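Local coordinates for protein multicopper oxidase (Pseudomonas thermotolerans, PDB 6VOW) that probably oxidises phenolic, lignin-related substrates at its bound copper ions while reducing dioxygen to water, as laccases do, at residues I251-L256 with P306-A311; L145-V150 with T183-P188; S161-E166 with R242-D247. One frame throughout, in Å; residues are numbered along the deposited sequence.

Contact 1: residues I251-L256 with P306-A311; sequences IEPRPL and PAPLPA
P253 and P308 carry this contact, two proline rings packed with their side chains crossed at roughly a right angle. The apolar touch runs through P253 CD, which lies 3.8 Å from P308 CG and 3.9 Å from P308 CB; on the next carbon, P253 CG comes to 4.1 Å from P308 CA. P308 thus offers one flank of its ring, and P253 meets it with the CG-CD side of its own, the side next to its backbone nitrogen. The two rings meet by van der Waals contact.

The polar groups add only loose contacts. E252 starts with its CB directed away from 306-311, but with CG anti to the backbone N (chi1 -179°) and the chain bent at chi2 (61°), the carboxylate swings back alongside P308, OE1 standing 4.0 Å from P308 CG. That is a brush against an aliphatic carbon rather than a bond. I251 contributes its carbonyl, with I251 O 4.4 Å from P308 CB.

Backbone angles from P306 to A311 are those of an extended, polyproline II-like run, which suits its alternating prolines. This run belongs to the long connection between strand 288-296 and strand 323-329. Its P308 touches strand 249-255 at I251 to P253. That strand is one of the two edge strands of a six-stranded sheet and pairs antiparallel with strand 240-246; P253 also rests on Y244 of that neighbour, and farther along the connection L309 packs on R220 of strand 218-225.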
loop_
_atom_site.group_PDB
_atom_site.type_symbol
_atom_site.label_atom_id
_atom_site.label_comp_id
_atom_site.label_asym_id
_atom_site.label_seq_id
_atom_site.Cartn_x
_atom_site.Cartn_y
_atom_site.Cartn_z
ATOM N N ILE A 251 -13.905 -8.355 1.697
ATOM C CA ILE A 251 -14.533 -9.039 0.543
ATOM C C ILE A 251 -15.365 -10.150 1.187
ATOM O O ILE A 251 -15.239 -10.423 2.412
ATOM C CB ILE A 251 -13.496 -9.628 -0.496
ATOM C CG1 ILE A 251 -12.478 -10.536 0.221
ATOM C CG2 ILE A 251 -12.830 -8.501 -1.384
ATOM C CD1 ILE A 251 -11.395 -11.122 -0.672
ATOM N N GLU A 252 -16.196 -10.794 0.366
ATOM C CA GLU A 252 -16.681 -12.127 0.691
ATOM C C GLU A 252 -15.438 -13.007 0.837
ATOM O O GLU A 252 -14.643 -13.150 -0.111
ATOM C CB GLU A 252 -17.624 -12.699 -0.376
ATOM C CG GLU A 252 -18.186 -14.092 -0.057
ATOM C CD GLU A 252 -19.019 -14.102 1.227
ATOM O OE1 GLU A 252 -19.738 -13.113 1.546
ATOM O OE2 GLU A 252 -18.926 -15.112 1.950
ATOM N N PRO A 253 -15.233 -13.581 2.037
ATOM C CA PRO A 253 -14.066 -14.407 2.184
ATOM C C PRO A 253 -13.996 -15.541 1.166
ATOM O O PRO A 253 -15.016 -16.120 0.868
ATOM C CB PRO A 253 -14.156 -14.927 3.621
ATOM C CG PRO A 253 -15.060 -14.012 4.282
ATOM C CD PRO A 253 -15.986 -13.460 3.285
ATOM N N ARG A 254 -12.773 -15.854 0.730
ATOM C CA ARG A 254 -12.422 -16.722 -0.429
ATOM C C ARG A 254 -11.097 -17.368 -0.042
ATOM O O ARG A 254 -10.218 -16.648 0.557
ATOM C CB ARG A 254 -12.113 -15.777 -1.583
ATOM C CG ARG A 254 -12.487 -16.199 -2.943
ATOM C CD ARG A 254 -12.340 -15.003 -3.922
ATOM N NE ARG A 254 -11.027 -14.313 -4.096
ATOM C CZ ARG A 254 -10.915 -13.010 -4.455
ATOM N NH1 ARG A 254 -11.988 -12.216 -4.628
ATOM N NH2 ARG A 254 -9.734 -12.451 -4.642
ATOM N N PRO A 255 -10.894 -18.672 -0.368
ATOM C CA PRO A 255 -9.550 -19.262 -0.142
ATOM C C PRO A 255 -8.494 -18.492 -0.881
ATOM O O PRO A 255 -8.767 -17.946 -1.965
ATOM C CB PRO A 255 -9.645 -20.702 -0.747
ATOM C CG PRO A 255 -11.125 -21.012 -0.714
ATOM C CD PRO A 255 -11.855 -19.674 -0.895
ATOM N N LEU A 256 -7.310 -18.436 -0.289
ATOM C CA LEU A 256 -6.136 -17.946 -0.950
ATOM C C LEU A 256 -6.017 -18.613 -2.314
ATOM O O LEU A 256 -5.960 -17.927 -3.312
ATOM C CB LEU A 256 -4.889 -18.235 -0.159
ATOM C CG LEU A 256 -3.643 -17.699 -0.828
ATOM C CD1 LEU A 256 -3.582 -16.193 -1.071
ATOM C CD2 LEU A 256 -2.540 -18.065 0.109
ATOM N N PRO A 306 -13.975 -16.252 11.189
ATOM C CA PRO A 306 -14.863 -15.070 11.355
ATOM C C PRO A 306 -15.924 -14.859 10.273
ATOM O O PRO A 306 -15.774 -15.238 9.145
ATOM C CB PRO A 306 -13.865 -13.909 11.402
ATOM C CG PRO A 306 -12.702 -14.512 12.150
ATOM C CD PRO A 306 -12.563 -15.920 11.554
ATOM N N ALA A 307 -17.018 -14.239 10.604
ATOM C CA ALA A 307 -17.922 -13.729 9.567
ATOM C C ALA A 307 -17.169 -12.719 8.638
ATOM O O ALA A 307 -16.094 -12.224 9.011
ATOM C CB ALA A 307 -19.064 -13.018 10.221
ATOM N N PRO A 308 -17.737 -12.437 7.426
ATOM C CA PRO A 308 -17.214 -11.392 6.545
ATOM C C PRO A 308 -17.038 -10.109 7.303
ATOM O O PRO A 308 -17.918 -9.739 8.061
ATOM C CB PRO A 308 -18.301 -11.229 5.478
ATOM C CG PRO A 308 -18.991 -12.584 5.426
ATOM C CD PRO A 308 -18.664 -13.344 6.710
ATOM N N LEU A 309 -15.911 -9.439 7.137
ATOM C CA LEU A 309 -15.778 -8.082 7.649
ATOM C C LEU A 309 -16.871 -7.198 7.033
ATOM O O LEU A 309 -17.198 -7.325 5.829
ATOM C CB LEU A 309 -14.368 -7.551 7.401
ATOM C CG LEU A 309 -13.281 -8.377 8.134
ATOM C CD1 LEU A 309 -11.894 -8.115 7.515
ATOM C CD2 LEU A 309 -13.245 -8.056 9.610
ATOM N N PRO A 310 -17.501 -6.349 7.850
ATOM C CA PRO A 310 -18.472 -5.403 7.301
ATOM C C PRO A 310 -17.848 -4.419 6.310
ATOM O O PRO A 310 -16.744 -3.890 6.509
ATOM C CB PRO A 310 -18.946 -4.650 8.505
ATOM C CG PRO A 310 -18.026 -5.025 9.665
ATOM C CD PRO A 310 -17.286 -6.214 9.324
ATOM N N ALA A 311 -18.577 -4.158 5.239
ATOM C CA ALA A 311 -18.121 -3.231 4.222
ATOM C C ALA A 311 -17.806 -1.888 4.865
ATOM O O ALA A 311 -18.510 -1.396 5.697
ATOM C CB ALA A 311 -19.167 -3.079 3.131
#

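Contact 2: residues L145-V150 with T183-P188; sequences LGRGLV and TPFMVP
L145 O, the carbonyl just before the G146 that meets F185, is gripped by two donors: G148 N at 3.0 Å, and the ammonium group of K172. The K172 ammonium also reaches G146 O, though weakly. Beside these held carbonyls, the end of helix 141-146 turns the backbone of G146 to the phenyl ring of F185. The ring comes in obliquely, its CE1 3.5 Å from both G146 C and G146 CA. Glycine is what makes this possible, since a CB at G146 would point toward F185 and clash with its CD1. A little farther on, F185 CZ rests 3.9 Å from R147 CG.

The helix closes in a Schellman motif, with G148 taking the positive phi (130°) that turns the chain out; L149 then centres an inverse gamma turn, closed by V150 N on G148 O at 2.8 Å. L145 packs on W134 and H136, two residues of the pocket round the Cu-O-Cu linkage, which puts the L145 side chain behind that pocket.

R147 is bent at chi3, which brings its guanidinium past the phenyl with F185 CE2 over one face and the two planes 70° apart. Its polar end is held by S143 OG, and it makes a cation-pi contact with W60. With CG anti to the carbonyl carbon (chi1 -55°), the F185 ring reaches toward G146, and T183 O stands over the centre of one face. Replacing F185 by an alanine would probably open a gap over G146 and leave H175 without the ring it meets edge-to-face. On the helix itself, F185 also touches A142.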
loop_
_atom_site.group_PDB
_atom_site.type_symbol
_atom_site.label_atom_id
_atom_site.label_comp_id
_atom_site.label_asym_id
_atom_site.label_seq_id
_atom_site.Cartn_x
_atom_site.Cartn_y
_atom_site.Cartn_z
ATOM N N LEU A 145 11.318 6.440 0.247
ATOM C CA LEU A 145 10.724 5.113 0.446
ATOM C C LEU A 145 11.784 4.057 0.390
ATOM O O LEU A 145 11.798 3.175 1.226
ATOM C CB LEU A 145 9.658 4.754 -0.596
ATOM C CG LEU A 145 8.255 5.367 -0.413
ATOM C CD1 LEU A 145 8.159 6.738 -1.011
ATOM C CD2 LEU A 145 7.177 4.555 -1.086
ATOM N N GLY A 146 12.673 4.168 -0.593
ATOM C CA GLY A 146 13.754 3.234 -0.732
ATOM C C GLY A 146 14.592 3.093 0.497
ATOM O O GLY A 146 15.051 1.987 0.827
ATOM N N ARG A 147 14.848 4.209 1.171
ATOM C CA ARG A 147 15.681 4.132 2.357
ATOM C C ARG A 147 14.987 3.692 3.615
ATOM O O ARG A 147 15.615 3.619 4.646
ATOM C CB ARG A 147 16.324 5.491 2.632
ATOM C CG ARG A 147 17.680 5.617 1.999
ATOM C CD ARG A 147 18.616 6.533 2.783
ATOM N NE ARG A 147 19.486 7.124 1.786
ATOM C CZ ARG A 147 19.069 8.029 0.910
ATOM N NH1 ARG A 147 17.807 8.490 0.929
ATOM N NH2 ARG A 147 19.887 8.416 -0.009
ATOM N N GLY A 148 13.700 3.441 3.579
ATOM C CA GLY A 148 13.070 2.957 4.776
ATOM C C GLY A 148 11.829 3.686 5.170
ATOM O O GLY A 148 11.212 3.241 6.080
ATOM N N LEU A 149 11.478 4.789 4.527
ATOM C CA LEU A 149 10.347 5.602 4.989
ATOM C C LEU A 149 9.075 5.043 4.489
ATOM O O LEU A 149 8.500 5.588 3.571
ATOM C CB LEU A 149 10.494 7.099 4.622
ATOM C CG LEU A 149 11.643 7.725 5.405
ATOM C CD1 LEU A 149 12.134 8.941 4.649
ATOM C CD2 LEU A 149 11.405 8.046 6.876
ATOM N N VAL A 150 8.628 3.973 5.184
ATOM C CA VAL A 150 7.388 3.307 4.946
ATOM C C VAL A 150 6.903 2.680 6.231
ATOM O O VAL A 150 7.729 2.161 7.043
ATOM C CB VAL A 150 7.469 2.199 3.915
ATOM C CG1 VAL A 150 7.845 2.701 2.577
ATOM C CG2 VAL A 150 8.339 1.091 4.333
ATOM N N THR A 183 22.022 0.627 -3.236
ATOM C CA THR A 183 22.246 0.547 -4.638
ATOM C C THR A 183 21.286 1.592 -5.111
ATOM O O THR A 183 20.490 2.101 -4.345
ATOM C CB THR A 183 21.980 -0.900 -5.242
ATOM O OG1 THR A 183 20.609 -1.347 -5.066
ATOM C CG2 THR A 183 22.917 -1.920 -4.583
ATOM N N PRO A 184 21.361 1.950 -6.375
ATOM C CA PRO A 184 20.567 3.050 -6.737
ATOM C C PRO A 184 19.080 2.694 -6.654
ATOM O O PRO A 184 18.691 1.580 -6.950
ATOM C CB PRO A 184 20.995 3.294 -8.185
ATOM C CG PRO A 184 22.331 2.698 -8.306
ATOM C CD PRO A 184 22.183 1.468 -7.498
ATOM N N PHE A 185 18.266 3.636 -6.234
ATOM C CA PHE A 185 16.774 3.477 -6.269
ATOM C C PHE A 185 16.074 3.705 -7.598
ATOM O O PHE A 185 14.859 3.440 -7.718
ATOM C CB PHE A 185 16.150 4.420 -5.280
ATOM C CG PHE A 185 16.703 4.237 -3.911
ATOM C CD1 PHE A 185 16.448 3.058 -3.226
ATOM C CD2 PHE A 185 17.552 5.171 -3.382
ATOM C CE1 PHE A 185 17.005 2.829 -2.004
ATOM C CE2 PHE A 185 18.073 4.996 -2.131
ATOM C CZ PHE A 185 17.801 3.811 -1.452
ATOM N N MET A 186 16.800 4.284 -8.552
ATOM C CA MET A 186 16.350 4.500 -9.917
ATOM C C MET A 186 17.568 3.997 -10.637
ATOM O O MET A 186 18.681 4.364 -10.294
ATOM C CB MET A 186 16.096 6.004 -10.162
ATOM C CG MET A 186 16.376 6.556 -11.574
ATOM S SD MET A 186 15.291 5.938 -12.894
ATOM C CE MET A 186 15.231 7.372 -13.960
ATOM N N VAL A 187 17.363 3.053 -11.535
ATOM C CA VAL A 187 18.400 2.661 -12.498
ATOM C C VAL A 187 17.595 2.636 -13.779
ATOM O O VAL A 187 16.703 1.793 -13.845
ATOM C CB VAL A 187 18.970 1.250 -12.145
ATOM C CG1 VAL A 187 19.888 0.745 -13.243
ATOM C CG2 VAL A 187 19.712 1.280 -10.786
ATOM N N PRO A 188 17.882 3.538 -14.789
ATOM C CA PRO A 188 17.064 3.724 -16.040
ATOM C C PRO A 188 16.634 2.465 -16.812
ATOM O O PRO A 188 15.454 2.363 -17.228
ATOM C CB PRO A 188 17.957 4.598 -16.929
ATOM C CG PRO A 188 18.778 5.367 -15.970
ATOM C CD PRO A 188 19.017 4.495 -14.765
#

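Contact 3: residues S161-E166 with R242-D247; sequences SGFRHE and RLYALD
F163 drives the edge of its ring at the face of Y244, and these two residues account for all the surface buried here. It is a T-shaped stack: ring centroids 5.3 Å apart, planes at 69°. The leading atom is F163 CZ, poised 3.9 Å above the tyrosine plane and over its centre, with Y244 CD2 4.0 Å away; F163 CE2 follows, 4.1 Å from Y244 CD2. The C-H on F163 CZ therefore points at the pi cloud of the tyrosine.

The pair sits on a six-stranded sheet of what is probably the second cupredoxin-like domain: F163 is in the loop leading into strand 165-174, Y244 on strand 240-246, with strands 218-225 and 267-273 running between those two in the sheet order. F163 bridges that gap by resting on V218 and R220 of the first and on A271 of the second.

An ST turn prepares the phenylalanine: F163 N donates to S161 OG at 2.9 Å, and the same hydroxyl oxygen lies at the ring's edge, in its plane. With CG beside the backbone N and anti to the carbonyl carbon (chi1 -71°), the ring is sent toward Y244. The tyrosine has R242 O in the plane at its own edge. Its hydroxyl, Y244 OH, is hydrogen-bonded to P306 O, which ties down the hydroxyl end of the ring whose face receives F163.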
loop_
_atom_site.group_PDB
_atom_site.type_symbol
_atom_site.label_atom_id
_atom_site.label_comp_id
_atom_site.label_asym_id
_atom_site.label_seq_id
_atom_site.Cartn_x
_atom_site.Cartn_y
_atom_site.Cartn_z
ATOM N N SER A 161 -14.141 -7.568 15.135
ATOM C CA SER A 161 -14.199 -8.655 14.184
ATOM C C SER A 161 -14.139 -9.845 15.110
ATOM O O SER A 161 -13.562 -9.780 16.220
ATOM C CB SER A 161 -12.985 -8.641 13.260
ATOM O OG SER A 161 -11.847 -9.030 14.004
ATOM N N GLY A 162 -14.662 -10.931 14.682
ATOM C CA GLY A 162 -14.360 -12.134 15.434
ATOM C C GLY A 162 -12.904 -12.578 15.410
ATOM O O GLY A 162 -12.653 -13.672 15.797
ATOM N N PHE A 163 -11.918 -11.821 14.951
ATOM C CA PHE A 163 -10.543 -12.345 15.040
ATOM C C PHE A 163 -9.981 -12.263 16.419
ATOM O O PHE A 163 -9.948 -11.214 17.019
ATOM C CB PHE A 163 -9.608 -11.682 14.050
ATOM C CG PHE A 163 -9.852 -12.076 12.633
ATOM C CD1 PHE A 163 -9.369 -13.256 12.131
ATOM C CD2 PHE A 163 -10.564 -11.230 11.771
ATOM C CE1 PHE A 163 -9.593 -13.623 10.830
ATOM C CE2 PHE A 163 -10.743 -11.610 10.474
ATOM C CZ PHE A 163 -10.201 -12.800 10.003
ATOM N N ARG A 164 -9.451 -13.387 16.870
ATOM C CA ARG A 164 -8.812 -13.484 18.185
ATOM C C ARG A 164 -7.346 -13.058 18.146
ATOM O O ARG A 164 -6.771 -12.743 19.162
ATOM C CB ARG A 164 -8.928 -14.925 18.764
ATOM C CG ARG A 164 -10.284 -15.547 18.568
ATOM C CD ARG A 164 -10.785 -16.318 19.779
ATOM N NE ARG A 164 -12.175 -15.937 20.067
ATOM C CZ ARG A 164 -12.576 -14.932 20.868
ATOM N NH1 ARG A 164 -11.695 -14.173 21.544
ATOM N NH2 ARG A 164 -13.888 -14.689 20.999
ATOM N N HIS A 165 -6.718 -13.121 16.998
ATOM C CA HIS A 165 -5.279 -12.948 16.872
ATOM C C HIS A 165 -5.071 -12.295 15.539
ATOM O O HIS A 165 -5.842 -12.488 14.602
ATOM C CB HIS A 165 -4.528 -14.278 16.866
ATOM C CG HIS A 165 -4.765 -15.049 18.100
ATOM N ND1 HIS A 165 -4.033 -14.857 19.257
ATOM C CD2 HIS A 165 -5.780 -15.879 18.415
ATOM C CE1 HIS A 165 -4.522 -15.645 20.199
ATOM N NE2 HIS A 165 -5.593 -16.262 19.721
ATOM N N GLU A 166 -4.029 -11.507 15.503
ATOM C CA GLU A 166 -3.617 -10.836 14.279
ATOM C C GLU A 166 -2.166 -10.674 14.330
ATOM O O GLU A 166 -1.593 -10.709 15.389
ATOM C CB GLU A 166 -4.327 -9.477 14.089
ATOM C CG GLU A 166 -3.990 -8.383 15.079
ATOM C CD GLU A 166 -4.314 -7.006 14.539
ATOM O OE1 GLU A 166 -5.516 -6.645 14.449
ATOM O OE2 GLU A 166 -3.335 -6.336 14.161
ATOM N N ARG A 242 -7.591 -17.868 3.938
ATOM C CA ARG A 242 -8.712 -17.192 3.296
ATOM C C ARG A 242 -8.485 -15.714 3.244
ATOM O O ARG A 242 -8.078 -15.113 4.170
ATOM C CB ARG A 242 -9.991 -17.473 4.071
ATOM C CG ARG A 242 -10.423 -18.891 3.877
ATOM C CD ARG A 242 -11.554 -19.250 4.796
ATOM N NE ARG A 242 -12.332 -20.319 4.205
ATOM C CZ ARG A 242 -13.581 -20.211 3.706
ATOM N NH1 ARG A 242 -14.266 -19.049 3.716
ATOM N NH2 ARG A 242 -14.170 -21.294 3.177
ATOM N N LEU A 243 -8.751 -15.129 2.109
ATOM C CA LEU A 243 -8.687 -13.740 1.954
ATOM C C LEU A 243 -9.958 -13.148 2.558
ATOM O O LEU A 243 -11.026 -13.629 2.295
ATOM C CB LEU A 243 -8.560 -13.438 0.491
ATOM C CG LEU A 243 -7.214 -13.913 -0.092
ATOM C CD1 LEU A 243 -7.239 -13.733 -1.602
ATOM C CD2 LEU A 243 -6.075 -13.117 0.500
ATOM N N TYR A 244 -9.796 -12.132 3.390
ATOM C CA TYR A 244 -10.947 -11.413 3.972
ATOM C C TYR A 244 -11.057 -9.983 3.566
ATOM O O TYR A 244 -12.147 -9.355 3.715
ATOM C CB TYR A 244 -10.875 -11.441 5.466
ATOM C CG TYR A 244 -11.544 -12.636 6.095
ATOM C CD1 TYR A 244 -11.111 -13.911 5.809
ATOM C CD2 TYR A 244 -12.637 -12.487 6.895
ATOM C CE1 TYR A 244 -11.721 -15.027 6.376
ATOM C CE2 TYR A 244 -13.271 -13.557 7.468
ATOM C CZ TYR A 244 -12.800 -14.813 7.230
ATOM O OH TYR A 244 -13.437 -15.809 7.814
ATOM N N ALA A 245 -9.941 -9.421 3.135
ATOM C CA ALA A 245 -9.931 -8.058 2.635
ATOM C C ALA A 245 -8.737 -7.767 1.781
ATOM O O ALA A 245 -7.638 -8.271 2.039
ATOM C CB ALA A 245 -9.894 -7.084 3.786
ATOM N N LEU A 246 -8.953 -6.856 0.844
ATOM C CA LEU A 246 -7.897 -6.408 -0.116
ATOM C C LEU A 246 -7.808 -4.892 -0.163
ATOM O O LEU A 246 -8.845 -4.170 -0.443
ATOM C CB LEU A 246 -8.184 -6.922 -1.499
ATOM C CG LEU A 246 -8.708 -8.318 -1.680
ATOM C CD1 LEU A 246 -9.165 -8.528 -3.153
ATOM C CD2 LEU A 246 -7.664 -9.321 -1.222
ATOM N N ASP A 247 -6.597 -4.411 0.154
ATOM C CA ASP A 247 -6.264 -3.001 0.053
ATOM C C ASP A 247 -7.245 -2.225 0.956
ATOM O O ASP A 247 -7.851 -1.244 0.569
ATOM C CB ASP A 247 -6.316 -2.589 -1.422
ATOM C CG ASP A 247 -5.507 -3.570 -2.327
ATOM O OD1 ASP A 247 -4.358 -3.845 -2.029
ATOM O OD2 ASP A 247 -6.062 -4.134 -3.285
#

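Contacts 1 and 3 are neighbours, their centres about 7 Å apart, and both reach the same sheet through the adjacent strands 249-255 and 240-246; R254 O to L243 N (2.6 Å) probably bonds the two strands. Contact 1 is a surface matter of proline rings, while contact 3, partly buried, turns on an aromatic pair. P306 joins them twice, its ring on F163 and its carbonyl to the hydroxyl of Y244. Contact 2 lies across the chain's centre, about 35 Å from contact 1 between centres, and is also partly buried. There a phenyl ring meets a helix end's backbone instead of another ring, next to residues of the copper pocket. None of the three is sealed by hydrogen bonds between its segments.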